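Local coordinates for multicopper oxidase (Uncultured bacterium, PDB 4E9X), which probably oxidises its substrates by passing electrons through bound copper ions to molecular oxygen, as multicopper oxidases do, at residues 200-205 with 251-256; 208-213 with 227-232. One frame throughout, in Å; residues are numbered along the deposited sequence.

Interaction 1. Residues 200-205 with 251-256. With CU (copper (II) ion), chain G; CU (copper (II) ion), chain F; CU (copper (II) ion), chain S.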
loop_
_atom_site.group_PDB
_atom_site.type_symbol
_atom_site.label_atom_id
_atom_site.label_comp_id
_atom_site.label_asym_id
_atom_site.label_seq_id
_atom_site.Cartn_x
_atom_site.Cartn_y
_atom_site.Cartn_z
ATOM N N ILE A 200 2.343 0.925 -7.177
ATOM C CA ILE A 200 1.083 1.035 -6.423
ATOM C C ILE A 200 0.290 2.212 -6.975
ATOM O O ILE A 200 0.887 3.199 -7.308
ATOM C CB ILE A 200 1.487 1.098 -4.946
ATOM C CG1 ILE A 200 2.277 -0.157 -4.525
ATOM C CG2 ILE A 200 0.313 1.275 -4.060
ATOM C CD1 ILE A 200 2.502 -0.231 -3.024
ATOM N N HIS A 201 -1.026 2.054 -7.076
ATOM C CA HIS A 201 -1.855 3.036 -7.782
ATOM C C HIS A 201 -3.090 3.310 -6.914
ATOM O O HIS A 201 -3.824 2.377 -6.534
ATOM C CB HIS A 201 -2.304 2.450 -9.130
ATOM C CG HIS A 201 -1.139 2.142 -10.018
ATOM N ND1 HIS A 201 -0.567 3.080 -10.832
ATOM C CD2 HIS A 201 -0.411 1.002 -10.168
ATOM C CE1 HIS A 201 0.488 2.520 -11.469
ATOM N NE2 HIS A 201 0.576 1.257 -11.081
ATOM N N ALA A 202 -3.318 4.571 -6.581
ATOM C CA ALA A 202 -4.429 4.930 -5.690
ATOM C C ALA A 202 -5.543 5.489 -6.571
ATOM O O ALA A 202 -5.566 6.642 -6.929
ATOM C CB ALA A 202 -3.937 5.925 -4.650
ATOM N N MET A 203 -6.451 4.649 -7.030
ATOM C CA MET A 203 -7.391 5.046 -8.101
ATOM C C MET A 203 -8.580 5.792 -7.491
ATOM O O MET A 203 -9.333 5.240 -6.674
ATOM C CB MET A 203 -7.861 3.778 -8.821
ATOM C CG MET A 203 -6.688 3.008 -9.454
ATOM S SD MET A 203 -5.625 3.974 -10.559
ATOM C CE MET A 203 -6.737 4.488 -11.879
ATOM N N HIS A 204 -8.728 7.036 -7.899
ATOM C CA HIS A 204 -9.754 7.942 -7.340
ATOM C C HIS A 204 -10.748 8.390 -8.418
ATOM O O HIS A 204 -10.317 8.961 -9.445
ATOM C CB HIS A 204 -9.060 9.154 -6.769
ATOM C CG HIS A 204 -9.957 10.266 -6.351
ATOM N ND1 HIS A 204 -11.101 10.088 -5.547
ATOM C CD2 HIS A 204 -9.913 11.587 -6.620
ATOM C CE1 HIS A 204 -11.691 11.308 -5.379
ATOM N NE2 HIS A 204 -10.972 12.215 -6.028
ATOM N N SER A 205 -12.019 8.181 -8.138
ATOM C CA SER A 205 -13.079 8.640 -9.050
ATOM C C SER A 205 -13.651 9.969 -8.557
ATOM O O SER A 205 -14.287 10.025 -7.501
ATOM C CB SER A 205 -14.196 7.629 -9.139
ATOM O OG SER A 205 -14.666 7.233 -7.850
ATOM N N PHE A 251 -10.786 10.719 -13.379
ATOM C CA PHE A 251 -10.732 9.424 -12.670
ATOM C C PHE A 251 -9.264 9.044 -12.851
ATOM O O PHE A 251 -8.806 8.884 -13.982
ATOM C CB PHE A 251 -11.716 8.495 -13.354
ATOM C CG PHE A 251 -11.941 7.067 -12.767
ATOM C CD1 PHE A 251 -12.787 6.194 -13.417
ATOM C CD2 PHE A 251 -11.339 6.617 -11.580
ATOM C CE1 PHE A 251 -13.074 4.911 -12.962
ATOM C CE2 PHE A 251 -11.606 5.330 -11.166
ATOM C CZ PHE A 251 -12.428 4.476 -11.816
ATOM N N HIS A 252 -8.514 8.943 -11.746
ATOM C CA HIS A 252 -7.051 8.906 -11.950
ATOM C C HIS A 252 -6.344 8.300 -10.755
ATOM O O HIS A 252 -6.871 8.229 -9.653
ATOM C CB HIS A 252 -6.490 10.317 -12.193
ATOM C CG HIS A 252 -6.716 11.231 -11.025
ATOM N ND1 HIS A 252 -5.788 11.415 -9.983
ATOM C CD2 HIS A 252 -7.754 12.013 -10.693
ATOM C CE1 HIS A 252 -6.345 12.287 -9.125
ATOM N NE2 HIS A 252 -7.525 12.687 -9.515
ATOM N N ASP A 253 -5.096 7.909 -10.990
ATOM C CA ASP A 253 -4.181 7.517 -9.905
ATOM C C ASP A 253 -3.862 8.777 -9.114
ATOM O O ASP A 253 -3.445 9.804 -9.675
ATOM C CB ASP A 253 -2.960 6.868 -10.543
ATOM C CG ASP A 253 -1.934 6.332 -9.595
ATOM O OD1 ASP A 253 -2.038 6.513 -8.366
ATOM O OD2 ASP A 253 -0.971 5.698 -10.120
ATOM N N HIS A 254 -4.057 8.698 -7.806
ATOM C CA HIS A 254 -3.826 9.856 -6.919
ATOM C C HIS A 254 -2.410 9.921 -6.407
ATOM O O HIS A 254 -2.049 10.858 -5.644
ATOM C CB HIS A 254 -4.850 9.773 -5.790
ATOM C CG HIS A 254 -5.229 11.112 -5.199
ATOM N ND1 HIS A 254 -4.384 11.978 -4.497
ATOM C CD2 HIS A 254 -6.420 11.745 -5.179
ATOM C CE1 HIS A 254 -5.062 13.038 -4.114
ATOM N NE2 HIS A 254 -6.330 12.963 -4.510
ATOM N N VAL A 255 -1.543 8.952 -6.703
ATOM C CA VAL A 255 -0.138 9.032 -6.268
ATOM C C VAL A 255 0.508 10.164 -7.034
ATOM O O VAL A 255 0.571 10.111 -8.280
ATOM C CB VAL A 255 0.601 7.701 -6.482
ATOM C CG1 VAL A 255 2.080 7.853 -6.185
ATOM C CG2 VAL A 255 -0.084 6.587 -5.633
ATOM N N ASP A 256 0.963 11.193 -6.336
ATOM C CA ASP A 256 1.358 12.464 -6.989
ATOM C C ASP A 256 2.387 12.298 -8.083
ATOM O O ASP A 256 2.219 12.927 -9.137
ATOM C CB ASP A 256 1.889 13.414 -5.910
ATOM C CG ASP A 256 0.929 13.572 -4.741
ATOM O OD1 ASP A 256 0.093 12.721 -4.344
ATOM O OD2 ASP A 256 1.012 14.663 -4.158
HETATM CU CU CU G . -11.171 14.024 -6.041
HETATM CU CU CU F . -8.344 14.370 -8.876
HETATM CU CU CU S . -7.819 14.338 -4.068
#

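Interaction 2. Residues 208-213 with 227-232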
loop_
_atom_site.group_PDB
_atom_site.type_symbol
_atom_site.label_atom_id
_atom_site.label_comp_id
_atom_site.label_asym_id
_atom_site.label_seq_id
_atom_site.Cartn_x
_atom_site.Cartn_y
_atom_site.Cartn_z
ATOM N N HIS A 208 -18.137 10.604 -7.708
ATOM C CA HIS A 208 -18.795 9.326 -7.422
ATOM C C HIS A 208 -18.016 8.596 -6.351
ATOM O O HIS A 208 -16.810 8.667 -6.257
ATOM C CB HIS A 208 -18.730 8.390 -8.661
ATOM C CG HIS A 208 -19.306 8.985 -9.929
ATOM N ND1 HIS A 208 -18.602 9.927 -10.661
ATOM C CD2 HIS A 208 -20.513 8.812 -10.559
ATOM C CE1 HIS A 208 -19.372 10.306 -11.679
ATOM N NE2 HIS A 208 -20.509 9.634 -11.644
ATOM N N ASP A 209 -18.750 7.830 -5.530
ATOM C CA ASP A 209 -18.118 6.767 -4.751
ATOM C C ASP A 209 -18.167 5.457 -5.538
ATOM O O ASP A 209 -19.017 5.247 -6.386
ATOM C CB ASP A 209 -18.870 6.630 -3.418
ATOM C CG ASP A 209 -18.598 7.837 -2.549
ATOM O OD1 ASP A 209 -17.395 8.191 -2.390
ATOM O OD2 ASP A 209 -19.555 8.417 -2.038
ATOM N N MET A 210 -17.209 4.600 -5.208
ATOM C CA MET A 210 -17.138 3.268 -5.744
ATOM C C MET A 210 -17.557 2.276 -4.652
ATOM O O MET A 210 -17.118 2.351 -3.497
ATOM C CB MET A 210 -15.693 2.920 -6.117
ATOM C CG MET A 210 -15.236 3.728 -7.349
ATOM S SD MET A 210 -13.460 3.551 -7.671
ATOM C CE MET A 210 -12.748 4.679 -6.469
ATOM N N LEU A 211 -18.392 1.316 -4.983
ATOM C CA LEU A 211 -18.700 0.216 -4.080
ATOM C C LEU A 211 -17.738 -0.923 -4.408
ATOM O O LEU A 211 -17.834 -1.492 -5.502
ATOM C CB LEU A 211 -20.145 -0.255 -4.258
ATOM C CG LEU A 211 -20.520 -1.412 -3.315
ATOM C CD1 LEU A 211 -20.452 -0.983 -1.840
ATOM C CD2 LEU A 211 -21.911 -1.944 -3.649
ATOM N N VAL A 212 -16.815 -1.203 -3.502
ATOM C CA VAL A 212 -15.833 -2.292 -3.693
ATOM C C VAL A 212 -16.542 -3.613 -3.389
ATOM O O VAL A 212 -16.951 -3.872 -2.249
ATOM C CB VAL A 212 -14.620 -2.078 -2.784
ATOM C CG1 VAL A 212 -13.631 -3.213 -3.070
ATOM C CG2 VAL A 212 -13.977 -0.696 -2.977
ATOM N N THR A 213 -16.707 -4.447 -4.432
ATOM C CA THR A 213 -17.457 -5.684 -4.274
ATOM C C THR A 213 -16.614 -6.942 -4.323
ATOM O O THR A 213 -17.079 -7.965 -3.854
ATOM C CB THR A 213 -18.504 -5.780 -5.430
ATOM O OG1 THR A 213 -17.848 -5.721 -6.693
ATOM C CG2 THR A 213 -19.488 -4.599 -5.402
ATOM N N ASP A 227 -13.768 6.288 -2.178
ATOM C CA ASP A 227 -13.517 7.163 -3.334
ATOM C C ASP A 227 -12.095 6.984 -3.860
ATOM O O ASP A 227 -11.817 7.458 -4.975
ATOM C CB ASP A 227 -13.860 8.620 -2.975
ATOM C CG ASP A 227 -12.977 9.276 -1.940
ATOM O OD1 ASP A 227 -11.730 9.163 -1.965
ATOM O OD2 ASP A 227 -13.539 9.968 -1.076
ATOM N N THR A 228 -11.229 6.253 -3.140
ATOM C CA THR A 228 -9.845 6.011 -3.580
ATOM C C THR A 228 -9.513 4.563 -3.233
ATOM O O THR A 228 -9.598 4.143 -2.081
ATOM C CB THR A 228 -8.883 6.969 -2.852
ATOM O OG1 THR A 228 -9.251 8.332 -3.140
ATOM C CG2 THR A 228 -7.415 6.791 -3.313
ATOM N N VAL A 229 -9.150 3.766 -4.257
ATOM C CA VAL A 229 -8.875 2.359 -4.038
ATOM C C VAL A 229 -7.415 2.093 -4.356
ATOM O O VAL A 229 -6.959 2.317 -5.502
ATOM C CB VAL A 229 -9.756 1.505 -4.985
ATOM C CG1 VAL A 229 -9.365 0.039 -4.910
ATOM C CG2 VAL A 229 -11.256 1.664 -4.647
ATOM N N LEU A 230 -6.663 1.607 -3.380
ATOM C CA LEU A 230 -5.239 1.320 -3.558
ATOM C C LEU A 230 -5.073 -0.053 -4.205
ATOM O O LEU A 230 -5.588 -1.048 -3.689
ATOM C CB LEU A 230 -4.527 1.303 -2.204
ATOM C CG LEU A 230 -3.004 1.197 -2.270
ATOM C CD1 LEU A 230 -2.466 2.475 -2.928
ATOM C CD2 LEU A 230 -2.408 0.977 -0.869
ATOM N N VAL A 231 -4.352 -0.049 -5.337
ATOM C CA VAL A 231 -4.139 -1.284 -6.083
ATOM C C VAL A 231 -2.644 -1.533 -6.190
ATOM O O VAL A 231 -1.918 -0.660 -6.661
ATOM C CB VAL A 231 -4.734 -1.115 -7.503
ATOM C CG1 VAL A 231 -4.578 -2.394 -8.317
ATOM C CG2 VAL A 231 -6.201 -0.657 -7.445
ATOM N N SER A 232 -2.173 -2.673 -5.722
ATOM C CA SER A 232 -0.754 -2.995 -5.666
ATOM C C SER A 232 -0.464 -4.198 -6.566
ATOM O O SER A 232 -1.427 -4.861 -7.028
ATOM C CB SER A 232 -0.339 -3.202 -4.212
ATOM O OG SER A 232 -0.497 -4.488 -3.696
#

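Interaction 1. Residues 200-205 with 251-256
Strands 201-205 and 251-253 run antiparallel, with His-204 and His-252 as the hydrogen-bonded pair: His-204 N reaches His-252 O at 2.8 Å, and His-252 N returns the bond to His-204 O. His-254 N bonds to Ala-202 O at 2.7 Å, carrying the pairing one residue further. His-204 and His-252 project from the same face, the edge of the first toward the face of the second (planes at 86°), and His-254, just past the strand, turns its edge toward His-204. NE2 of each binds a different copper, His-204 NE2 at 1.8 Å. ND1 of His-204 is held by Asp-227 O. On the other face Ser-205 CB lies over the Phe-251 ring. Asp-253, its CG anti to the backbone N (chi1 -177°), extends toward His-201: OD2 accepts from His-201 ND1 at 2.7 Å and from His-258, while OD1 takes Ala-202 N and Val-255 N from opposite faces of the carboxylate, the latter closing an Asx turn. With an alanine in place of Asp-253, the two amides, His-201 and His-258 would probably lose their shared acceptor. His-206 and His-60, His-62, His-104 and His-106 of the second subunit complete the sites, consistent with a trinuclear copper cluster between subunits.

Interaction 2. Residues 208-213 with 227-232
Met-210 and Val-229 meet between two strands that are not hydrogen-bonded partners: strands 210-213 and 228-231 approach no closer than 9.0 Å between axes, at 40° to one another, so side chains rather than backbone bonds bridge the gap. The close packing is apolar. Met-210 is extended through chi2, but its last torsion bends (chi3 -79°), which brings CE against Val-229 CG2 at 3.8 Å and against the backbone carbonyl of Asp-227, whose O lies 3.3 Å from the same methyl. A long, flexible thioether suits this place, since it can span the separation and fit its end against a carbonyl group. Further along, the branched Val-212 and Val-229 reach toward each other tip to tip, CG2 to CG2 at 4.0 Å; two compact beta-branched residues fill the space without needing polar partners.

The start of the contact is looser and polar. Asp-209 is partly exposed, while Asp-227 is buried against the second subunit. Asp-209 OD1 lies 3.6 Å from Asp-227 CB and 4.4 Å from Asp-227 OD2, a like-charge approach probably eased by salt bridges from Arg-97 (to Asp-209) and Arg-236 (to Asp-227) of the second subunit. His-65 and His-62 of that subunit are further polar partners of Asp-209 and Asp-227 respectively. Within its own segment Asp-227 is also steadied by Thr-228, whose OG1 donates to OD1 at 2.9 Å.

In the fold, strand 210-215 lies between strands 236-243 and 218-226 in one sheet, and Val-239 of the former packs on both Met-210 and Val-212. Strand 228-231 is the neighbour of strand 201-205 in the other sheet. The contact therefore joins two sheets packed face to face, in the manner of a cupredoxin-like beta sandwich.

Overall arrangement
Both interactions are buried, lie on the same side of the chain's centre and touch the second subunit, and 208-213 with 227-232 is nested within the loop closed by interaction 1. Strand 201-205 links them: it pairs with 251-253 on one side and with 228-231 on the other. Their chemistry differs with place. Interaction 1 is pairing within a sheet, rich in backbone bonds and metal-binding histidines, whereas interaction 2 is largely apolar packing between sheets, with acidic residues at its subunit-facing end. They meet directly where Met-210 CE packs 3.5 Å from Met-203 O, and the backbone of Asp-227 in interaction 2 probably steadies a copper ligand of interaction 1.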